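Local coordinates for protein putative adhesin (Bacteroides fragilis NCTC 9343, PDB 3PET) that is a putative lipoprotein of unestablished function, folded as a right-handed beta-helix and probably involved in cell adhesion, at residues 30-38 against 101-109; 160-171 against 179-190. One frame throughout, in Å; residues are numbered along the deposited sequence.

Interaction 1: 30-38 against 101-109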
loop_
_atom_site.group_PDB
_atom_site.type_symbol
_atom_site.label_atom_id
_atom_site.label_comp_id
_atom_site.label_asym_id
_atom_site.label_seq_id
_atom_site.Cartn_x
_atom_site.Cartn_y
_atom_site.Cartn_z
ATOM N N GLY A 30 -13.137 5.126 11.589
ATOM C CA GLY A 30 -14.403 5.673 11.115
ATOM C C GLY A 30 -14.202 6.651 9.990
ATOM O O GLY A 30 -13.113 7.227 9.844
ATOM N N ASN A 31 -15.266 6.868 9.207
ATOM C CA ASN A 31 -15.200 7.752 8.051
ATOM C C ASN A 31 -15.332 9.178 8.477
ATOM O O ASN A 31 -16.106 9.493 9.395
ATOM C CB ASN A 31 -16.262 7.383 7.014
ATOM C CG ASN A 31 -16.027 6.015 6.420
ATOM O OD1 ASN A 31 -14.895 5.571 6.244
ATOM N ND2 ASN A 31 -17.090 5.292 6.158
ATOM N N ILE A 32 -14.566 10.044 7.812
ATOM C CA ILE A 32 -14.565 11.477 8.115
ATOM C C ILE A 32 -15.127 12.265 6.947
ATOM O O ILE A 32 -14.710 12.053 5.802
ATOM C CB ILE A 32 -13.147 11.970 8.491
ATOM C CG1 ILE A 32 -12.650 11.261 9.780
ATOM C CG2 ILE A 32 -13.105 13.522 8.604
ATOM C CD1 ILE A 32 -11.150 11.431 10.082
ATOM N N TYR A 33 -16.033 13.216 7.251
ATOM C CA TYR A 33 -16.633 14.085 6.246
ATOM C C TYR A 33 -16.341 15.517 6.646
ATOM O O TYR A 33 -16.845 15.992 7.666
ATOM C CB TYR A 33 -18.161 13.819 6.112
ATOM C CG TYR A 33 -18.480 12.436 5.580
ATOM C CD1 TYR A 33 -18.557 11.335 6.435
ATOM C CD2 TYR A 33 -18.622 12.211 4.213
ATOM C CE1 TYR A 33 -18.811 10.051 5.941
ATOM C CE2 TYR A 33 -18.904 10.938 3.714
ATOM C CZ TYR A 33 -18.980 9.860 4.577
ATOM O OH TYR A 33 -19.255 8.620 4.057
ATOM N N TYR A 34 -15.501 16.195 5.869
ATOM C CA TYR A 34 -15.173 17.587 6.137
ATOM C C TYR A 34 -16.014 18.502 5.227
ATOM O O TYR A 34 -16.174 18.229 4.035
ATOM C CB TYR A 34 -13.660 17.872 5.978
ATOM C CG TYR A 34 -13.340 19.348 6.082
ATOM C CD1 TYR A 34 -13.191 19.967 7.327
ATOM C CD2 TYR A 34 -13.275 20.151 4.941
ATOM C CE1 TYR A 34 -12.968 21.340 7.433
ATOM C CE2 TYR A 34 -13.064 21.529 5.038
ATOM C CZ TYR A 34 -12.916 22.117 6.286
ATOM O OH TYR A 34 -12.730 23.473 6.378
ATOM N N THR A 35 -16.527 19.583 5.807
ATOM C CA THR A 35 -17.272 20.629 5.124
ATOM C C THR A 35 -16.614 21.970 5.438
ATOM O O THR A 35 -16.334 22.260 6.601
ATOM C CB THR A 35 -18.765 20.639 5.554
ATOM O OG1 THR A 35 -19.343 19.360 5.288
ATOM C CG2 THR A 35 -19.585 21.746 4.820
ATOM N N GLN A 36 -16.375 22.789 4.406
ATOM C CA GLN A 36 -15.880 24.136 4.631
ATOM C C GLN A 36 -17.106 24.985 4.956
ATOM O O GLN A 36 -18.009 25.076 4.124
ATOM C CB GLN A 36 -15.102 24.651 3.421
ATOM C CG GLN A 36 -14.638 26.106 3.590
ATOM C CD GLN A 36 -13.748 26.557 2.467
ATOM O OE1 GLN A 36 -13.960 26.218 1.298
ATOM N NE2 GLN A 36 -12.763 27.381 2.800
ATOM N N SER A 37 -17.159 25.564 6.165
ATOM C CA SER A 37 -18.325 26.366 6.570
ATOM C C SER A 37 -18.408 27.660 5.774
ATOM O O SER A 37 -17.385 28.208 5.341
ATOM C CB SER A 37 -18.326 26.663 8.067
ATOM O OG SER A 37 -17.239 27.482 8.460
ATOM N N THR A 38 -19.645 28.119 5.549
ATOM C CA THR A 38 -19.907 29.353 4.800
ATOM C C THR A 38 -20.535 30.378 5.753
ATOM O O THR A 38 -20.887 31.453 5.312
ATOM C CB THR A 38 -20.799 29.078 3.568
ATOM O OG1 THR A 38 -22.010 28.486 4.014
ATOM C CG2 THR A 38 -20.126 28.186 2.543
ATOM N N VAL A 101 -11.583 9.556 4.060
ATOM C CA VAL A 101 -11.631 10.999 4.340
ATOM C C VAL A 101 -12.296 11.663 3.137
ATOM O O VAL A 101 -11.824 11.504 2.002
ATOM C CB VAL A 101 -10.247 11.635 4.690
ATOM C CG1 VAL A 101 -10.387 13.124 5.029
ATOM C CG2 VAL A 101 -9.570 10.891 5.855
ATOM N N HIS A 102 -13.391 12.410 3.382
ATOM C CA HIS A 102 -14.122 13.066 2.300
ATOM C C HIS A 102 -14.203 14.558 2.481
ATOM O O HIS A 102 -14.329 15.050 3.607
ATOM C CB HIS A 102 -15.579 12.548 2.211
ATOM C CG HIS A 102 -15.740 11.087 1.927
ATOM N ND1 HIS A 102 -15.994 10.624 0.643
ATOM C CD2 HIS A 102 -15.752 10.036 2.781
ATOM C CE1 HIS A 102 -16.089 9.307 0.751
ATOM N NE2 HIS A 102 -15.977 8.912 2.022
ATOM N N ILE A 103 -14.180 15.274 1.343
ATOM C CA ILE A 103 -14.498 16.696 1.157
ATOM C C ILE A 103 -15.439 16.648 -0.041
ATOM O O ILE A 103 -14.992 16.721 -1.195
ATOM C CB ILE A 103 -13.295 17.660 0.985
ATOM C CG1 ILE A 103 -12.235 17.515 2.118
ATOM C CG2 ILE A 103 -13.815 19.112 0.827
ATOM C CD1 ILE A 103 -10.982 18.580 2.057
ATOM N N GLU A 104 -16.709 16.345 0.223
ATOM C CA GLU A 104 -17.678 16.132 -0.855
ATOM C C GLU A 104 -18.094 17.402 -1.587
ATOM O O GLU A 104 -18.401 17.331 -2.772
ATOM C CB GLU A 104 -18.961 15.475 -0.313
ATOM C CG GLU A 104 -18.779 14.126 0.357
ATOM C CD GLU A 104 -20.077 13.448 0.764
ATOM O OE1 GLU A 104 -20.860 14.045 1.540
ATOM O OE2 GLU A 104 -20.293 12.296 0.330
ATOM N N ASN A 105 -18.189 18.531 -0.879
ATOM C CA ASN A 105 -18.755 19.731 -1.466
ATOM C C ASN A 105 -17.805 20.923 -1.564
ATOM O O ASN A 105 -18.254 22.054 -1.584
ATOM C CB ASN A 105 -20.035 20.106 -0.698
ATOM C CG ASN A 105 -21.101 19.069 -0.921
ATOM O OD1 ASN A 105 -21.542 18.826 -2.054
ATOM N ND2 ASN A 105 -21.460 18.368 0.132
ATOM N N GLY A 106 -16.525 20.673 -1.728
ATOM C CA GLY A 106 -15.598 21.768 -1.975
ATOM C C GLY A 106 -14.751 22.303 -0.852
ATOM O O GLY A 106 -15.096 22.214 0.328
ATOM N N LEU A 107 -13.617 22.866 -1.251
ATOM C CA LEU A 107 -12.671 23.534 -0.375
ATOM C C LEU A 107 -11.917 24.572 -1.176
ATOM O O LEU A 107 -11.331 24.243 -2.207
ATOM C CB LEU A 107 -11.692 22.561 0.320
ATOM C CG LEU A 107 -10.536 23.217 1.135
ATOM C CD1 LEU A 107 -11.067 24.023 2.352
ATOM C CD2 LEU A 107 -9.510 22.173 1.571
ATOM N N THR A 108 -11.950 25.825 -0.700
ATOM C CA THR A 108 -11.178 26.933 -1.269
ATOM C C THR A 108 -10.135 27.297 -0.225
ATOM O O THR A 108 -10.477 27.673 0.899
ATOM C CB THR A 108 -12.064 28.119 -1.676
ATOM O OG1 THR A 108 -13.027 27.662 -2.616
ATOM C CG2 THR A 108 -11.258 29.264 -2.270
ATOM N N THR A 109 -8.866 27.144 -0.582
ATOM C CA THR A 109 -7.760 27.404 0.340
ATOM C C THR A 109 -6.549 27.895 -0.446
ATOM O O THR A 109 -6.525 27.763 -1.664
ATOM C CB THR A 109 -7.445 26.096 1.137
ATOM O OG1 THR A 109 -6.527 26.390 2.195
ATOM C CG2 THR A 109 -6.897 24.941 0.250
HETATM O O HOH W 1 -17.362 15.988 3.076
HETATM O O HOH W 2 -17.777 19.186 2.000
HETATM O O HOH W 3 -20.324 18.448 2.725
HETATM O O HOH W 4 -17.203 21.864 1.816
#

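Interaction 2: 160-171 against 179-190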
loop_
_atom_site.group_PDB
_atom_site.type_symbol
_atom_site.label_atom_id
_atom_site.label_comp_id
_atom_site.label_asym_id
_atom_site.label_seq_id
_atom_site.Cartn_x
_atom_site.Cartn_y
_atom_site.Cartn_z
ATOM N N ASN A 160 -3.495 4.290 -5.520
ATOM C CA ASN A 160 -3.390 5.250 -6.619
ATOM C C ASN A 160 -3.708 6.662 -6.231
ATOM O O ASN A 160 -4.576 6.894 -5.389
ATOM C CB ASN A 160 -4.396 4.857 -7.738
ATOM C CG ASN A 160 -4.152 3.491 -8.325
ATOM O OD1 ASN A 160 -3.036 3.009 -8.365
ATOM N ND2 ASN A 160 -5.174 2.848 -8.835
ATOM N N ILE A 161 -3.053 7.621 -6.910
ATOM C CA ILE A 161 -3.409 9.029 -6.820
ATOM C C ILE A 161 -4.221 9.261 -8.072
ATOM O O ILE A 161 -3.682 9.163 -9.178
ATOM C CB ILE A 161 -2.243 10.046 -6.650
ATOM C CG1 ILE A 161 -1.470 9.783 -5.355
ATOM C CG2 ILE A 161 -2.828 11.497 -6.672
ATOM C CD1 ILE A 161 -0.322 10.789 -5.053
ATOM N N GLU A 162 -5.504 9.499 -7.902
ATOM C CA GLU A 162 -6.407 9.711 -9.023
ATOM C C GLU A 162 -6.718 11.219 -9.110
ATOM O O GLU A 162 -7.682 11.717 -8.527
ATOM C CB GLU A 162 -7.650 8.805 -8.882
ATOM C CG GLU A 162 -7.270 7.323 -8.937
ATOM C CD GLU A 162 -8.243 6.269 -8.435
ATOM O OE1 GLU A 162 -9.215 6.628 -7.733
ATOM O OE2 GLU A 162 -7.990 5.068 -8.692
ATOM N N ALA A 163 -5.842 11.949 -9.805
ATOM C CA ALA A 163 -5.946 13.408 -9.943
ATOM C C ALA A 163 -6.015 13.855 -11.421
ATOM O O ALA A 163 -5.557 14.949 -11.768
ATOM C CB ALA A 163 -4.753 14.056 -9.237
ATOM N N GLY A 164 -6.636 13.030 -12.266
ATOM C CA GLY A 164 -6.854 13.351 -13.679
ATOM C C GLY A 164 -7.795 14.534 -13.862
ATOM O O GLY A 164 -7.667 15.288 -14.833
ATOM N N ASN A 165 -8.734 14.715 -12.921
ATOM C CA ASN A 165 -9.691 15.839 -12.936
ATOM C C ASN A 165 -9.267 16.972 -11.997
ATOM O O ASN A 165 -10.073 17.851 -11.678
ATOM C CB ASN A 165 -11.101 15.369 -12.622
ATOM C CG ASN A 165 -11.595 14.401 -13.660
ATOM O OD1 ASN A 165 -11.344 14.569 -14.853
ATOM N ND2 ASN A 165 -12.238 13.337 -13.226
ATOM N N LEU A 166 -7.984 16.962 -11.585
ATOM C CA LEU A 166 -7.395 18.050 -10.846
ATOM C C LEU A 166 -6.515 18.797 -11.838
ATOM O O LEU A 166 -5.408 18.340 -12.131
ATOM C CB LEU A 166 -6.631 17.611 -9.590
ATOM C CG LEU A 166 -6.039 18.806 -8.822
ATOM C CD1 LEU A 166 -6.978 19.295 -7.722
ATOM C CD2 LEU A 166 -4.697 18.494 -8.338
ATOM N N ARG A 167 -7.057 19.894 -12.419
ATOM C CA ARG A 167 -6.348 20.709 -13.417
ATOM C C ARG A 167 -5.304 21.586 -12.727
ATOM O O ARG A 167 -5.666 22.490 -11.975
ATOM C CB ARG A 167 -7.345 21.583 -14.237
ATOM C CG ARG A 167 -8.292 20.788 -15.135
ATOM C CD ARG A 167 -9.734 21.274 -15.011
ATOM N NE ARG A 167 -10.530 20.422 -14.122
ATOM C CZ ARG A 167 -11.488 20.855 -13.302
ATOM N NH1 ARG A 167 -11.787 22.148 -13.239
ATOM N NH2 ARG A 167 -12.149 19.999 -12.536
ATOM N N ALA A 168 -4.011 21.299 -12.951
ATOM C CA ALA A 168 -2.920 22.068 -12.346
ATOM C C ALA A 168 -2.039 22.696 -13.421
ATOM O O ALA A 168 -1.898 22.114 -14.496
ATOM C CB ALA A 168 -2.080 21.172 -11.449
ATOM N N ASN A 169 -1.434 23.860 -13.139
ATOM C CA ASN A 169 -0.515 24.449 -14.116
ATOM C C ASN A 169 0.821 23.729 -14.072
ATOM O O ASN A 169 1.338 23.367 -15.112
ATOM C CB ASN A 169 -0.351 25.957 -13.907
ATOM C CG ASN A 169 -1.518 26.720 -14.473
ATOM O OD1 ASN A 169 -2.061 26.387 -15.532
ATOM N ND2 ASN A 169 -1.927 27.753 -13.786
ATOM N N ALA A 170 1.350 23.485 -12.873
ATOM C CA ALA A 170 2.621 22.791 -12.665
ATOM C C ALA A 170 2.392 21.555 -11.819
ATOM O O ALA A 170 1.716 21.616 -10.786
ATOM C CB ALA A 170 3.626 23.717 -11.997
ATOM N N VAL A 171 2.921 20.425 -12.270
ATOM C CA VAL A 171 2.778 19.169 -11.531
ATOM C C VAL A 171 4.160 18.624 -11.217
ATOM O O VAL A 171 5.038 18.622 -12.084
ATOM C CB VAL A 171 1.900 18.120 -12.303
ATOM C CG1 VAL A 171 1.969 16.730 -11.673
ATOM C CG2 VAL A 171 0.452 18.582 -12.408
ATOM N N GLY A 179 1.407 1.340 -7.241
ATOM C CA GLY A 179 0.240 2.095 -7.672
ATOM C C GLY A 179 0.569 3.156 -8.698
ATOM O O GLY A 179 1.738 3.458 -8.941
ATOM N N ASP A 180 -0.478 3.725 -9.300
ATOM C CA ASP A 180 -0.376 4.690 -10.381
ATOM C C ASP A 180 -0.699 6.094 -9.956
ATOM O O ASP A 180 -1.448 6.297 -9.000
ATOM C CB ASP A 180 -1.365 4.303 -11.495
ATOM C CG ASP A 180 -1.117 2.954 -12.153
ATOM O OD1 ASP A 180 0.048 2.498 -12.164
ATOM O OD2 ASP A 180 -2.081 2.371 -12.682
ATOM N N ILE A 181 -0.187 7.070 -10.711
ATOM C CA ILE A 181 -0.564 8.475 -10.525
ATOM C C ILE A 181 -1.186 8.933 -11.832
ATOM O O ILE A 181 -0.542 8.830 -12.872
ATOM C CB ILE A 181 0.594 9.426 -10.091
ATOM C CG1 ILE A 181 1.233 8.980 -8.764
ATOM C CG2 ILE A 181 0.110 10.897 -10.009
ATOM C CD1 ILE A 181 2.469 9.776 -8.391
ATOM N N THR A 182 -2.429 9.414 -11.790
ATOM C CA THR A 182 -3.082 10.020 -12.949
ATOM C C THR A 182 -3.173 11.483 -12.601
ATOM O O THR A 182 -3.558 11.809 -11.488
ATOM C CB THR A 182 -4.422 9.355 -13.302
ATOM O OG1 THR A 182 -4.194 7.957 -13.497
ATOM C CG2 THR A 182 -5.050 9.955 -14.583
ATOM N N CYS A 183 -2.697 12.366 -13.488
ATOM C CA CYS A 183 -2.675 13.793 -13.168
ATOM C C CYS A 183 -2.928 14.620 -14.423
ATOM O O CYS A 183 -3.245 14.070 -15.481
ATOM C CB CYS A 183 -1.371 14.181 -12.473
ATOM S SG CYS A 183 0.113 13.812 -13.442
ATOM N N ASN A 184 -2.898 15.947 -14.274
ATOM C CA ASN A 184 -3.267 16.871 -15.323
ATOM C C ASN A 184 -2.414 18.134 -15.200
ATOM O O ASN A 184 -2.576 18.916 -14.266
ATOM C CB ASN A 184 -4.767 17.154 -15.180
ATOM C CG ASN A 184 -5.431 17.905 -16.289
ATOM O OD1 ASN A 184 -4.817 18.659 -17.036
ATOM N ND2 ASN A 184 -6.732 17.726 -16.391
ATOM N N ALA A 185 -1.489 18.310 -16.147
ATOM C CA ALA A 185 -0.524 19.404 -16.152
ATOM C C ALA A 185 -0.686 20.247 -17.394
ATOM O O ALA A 185 -0.493 19.743 -18.505
ATOM C CB ALA A 185 0.887 18.826 -16.095
ATOM N N THR A 186 -1.064 21.520 -17.228
ATOM C CA THR A 186 -1.267 22.357 -18.416
ATOM C C THR A 186 0.025 23.042 -18.863
ATOM O O THR A 186 0.178 23.261 -20.048
ATOM C CB THR A 186 -2.392 23.389 -18.216
ATOM O OG1 THR A 186 -1.921 24.436 -17.374
ATOM C CG2 THR A 186 -3.674 22.779 -17.648
ATOM N N GLU A 187 0.933 23.418 -17.933
ATOM C CA GLU A 187 2.146 24.144 -18.319
ATOM C C GLU A 187 3.456 23.343 -18.126
ATOM O O GLU A 187 4.344 23.439 -18.976
ATOM C CB GLU A 187 2.254 25.463 -17.535
ATOM C CG GLU A 187 1.167 26.475 -17.888
ATOM C CD GLU A 187 1.163 27.782 -17.110
ATOM O OE1 GLU A 187 1.866 27.881 -16.077
ATOM O OE2 GLU A 187 0.421 28.703 -17.520
ATOM N N SER A 188 3.600 22.620 -17.005
ATOM C CA SER A 188 4.830 21.862 -16.769
ATOM C C SER A 188 4.579 20.602 -15.962
ATOM O O SER A 188 3.649 20.549 -15.146
ATOM C CB SER A 188 5.884 22.718 -16.068
ATOM O OG SER A 188 5.515 23.032 -14.738
ATOM N N ILE A 189 5.425 19.579 -16.192
ATOM C CA ILE A 189 5.328 18.334 -15.442
ATOM C C ILE A 189 6.722 17.777 -15.183
ATOM O O ILE A 189 7.525 17.611 -16.100
ATOM C CB ILE A 189 4.376 17.235 -16.019
ATOM C CG1 ILE A 189 4.307 16.019 -15.025
ATOM C CG2 ILE A 189 4.783 16.788 -17.457
ATOM C CD1 ILE A 189 3.161 15.171 -15.095
ATOM N N ASP A 190 7.003 17.520 -13.912
ATOM C CA ASP A 190 8.199 16.827 -13.464
ATOM C C ASP A 190 7.676 15.490 -12.955
ATOM O O ASP A 190 6.896 15.466 -11.998
ATOM C CB ASP A 190 8.946 17.644 -12.395
ATOM C CG ASP A 190 10.390 17.223 -12.191
ATOM O OD1 ASP A 190 10.649 15.999 -12.111
ATOM O OD2 ASP A 190 11.254 18.114 -12.076
HETATM O O HOH W 5 -4.295 6.621 -11.211
HETATM O O HOH W 6 -3.120 16.927 -11.629
HETATM O O HOH W 7 6.477 20.882 -12.988
#

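Interaction 1: 30-38 against 101-109
Tyr33 and His102 have nearly the same first torsion (chi1 -65° in Tyr33), each with CG beside its own backbone N, and this sends both rings off the same side of the sheet, next to each other. The ring planes are within 4° of parallel, yet offset so far that they hardly overlap, with centroids 4.6 Å apart. Tyr33 CE2 lies over one face of the imidazole, toward its rim, 3.4 Å from His102 CD2. The carboxylate of Glu104 reaches the edge of the Tyr33 ring. Gln36 has CG anti to its backbone N (chi1 176°) and an extended chain, which carries its amide to Thr108. There OE1 of Gln36 accepts from Thr108 N at 2.9 Å, and NE2 of Gln36 donates to Thr108 O at 3.0 Å. The one amide thus bonds both the N-H and the C=O of Thr108, where the main chains have moved apart. NE2 is also bonded to Pro88 O.

The two segments belong to neighbouring parallel strands of the right-handed beta-helix. Ile32 pairs with Val101, and their side chains face inward onto Phe95. His102 N bonds Ile32 O, and Tyr34 N bonds His102 O at 2.8 Å. The backbones then part at 104-106, and waters fill in. One water receives the N-H of Glu104 and donates to Tyr34 O. Another links Gln36 N to Gly106 O. On the buried side, Tyr34 CD2 packs on Ile103 CG1 at 4.0 Å, and Tyr34 lies across Leu107, with CE2 4.2 Å from Leu107 CD1. The Tyr34 hydroxyl is hydrogen-bonded to Ser87.

Interaction 2: 160-171 against 179-190
Backbone hydrogen bonds join Ile161 to both neighbours of Ile181. Ile161 N bonds Asp180 O, and Thr182 N bonds Ile161 O. Ala163 N then bonds Thr182 O at 2.8 Å. The parallel pairing is interrupted by a type I turn from Ala163 to Leu166. It resumes at Ala168, whose N bonds Asn184 O and whose O accepts from Thr186 N. Next comes a beta bulge: Asn169 O accepts hydrogen bonds from both Glu187 N (2.9 Å) and Ser188 N (3.0 Å), so one carbonyl serves two successive amides and the register shifts by one residue. Beyond it, Asp190 N bonds Val171 O.

Side-chain amides extend this pattern. Asn160 OD1 takes the N-H of Asp180 at 2.8 Å in a nearly straight bond (178°). The first torsion of Asn184 (chi1 -170°) swings CG to the far side from N and turns the amide toward the 163-166 turn. Its ND2 bonds Gly164 O at 3.0 Å, with that oxygen in the amide plane. A water spans the same gap, donating to Leu166 O and accepting from Asn184 N. At the second corner the Asn169 amide and the Glu187 carboxylate lie stacked, their planes 16° apart. Asn169 ND2 is held by Gln149.

Apolar contacts gather on Val171. Its CG2 meets Ala185 CB at 3.7 Å, while its CG1 touches Cys183 SG and Ile189 CD1, both at 3.9 Å. Ile161 CB lies 4.2 Å from Ile181 CG2. Ile161 sits over Ile181 and Val171 over Ile189 on the inner face, the stacking of side chains from coil to coil that marks a parallel beta-helix.

Overall arrangement
After strands 11-16 and 23-26 the chain lays down strand 31-36. It runs on through strands 43-47, 56-61 and 64-69, comes back beside 31-36 as strand 82-87, and after 92-95 places 101-103 along the other edge of 31-36. Interaction 1 closes this loop, with 62 residues between its segments. It joins the early part of the fold, which includes antiparallel pairs, to the regular parallel coils. Strands 122-128 and 142-145 continue the stack from 101-103 to 161-168. Interaction 2 closes a much shorter loop of seven residues between successive coils. The two loops follow in series and neither nest nor cross. Their centres are 21 Å apart and their nearest atoms about 9 Å apart, so they do not touch.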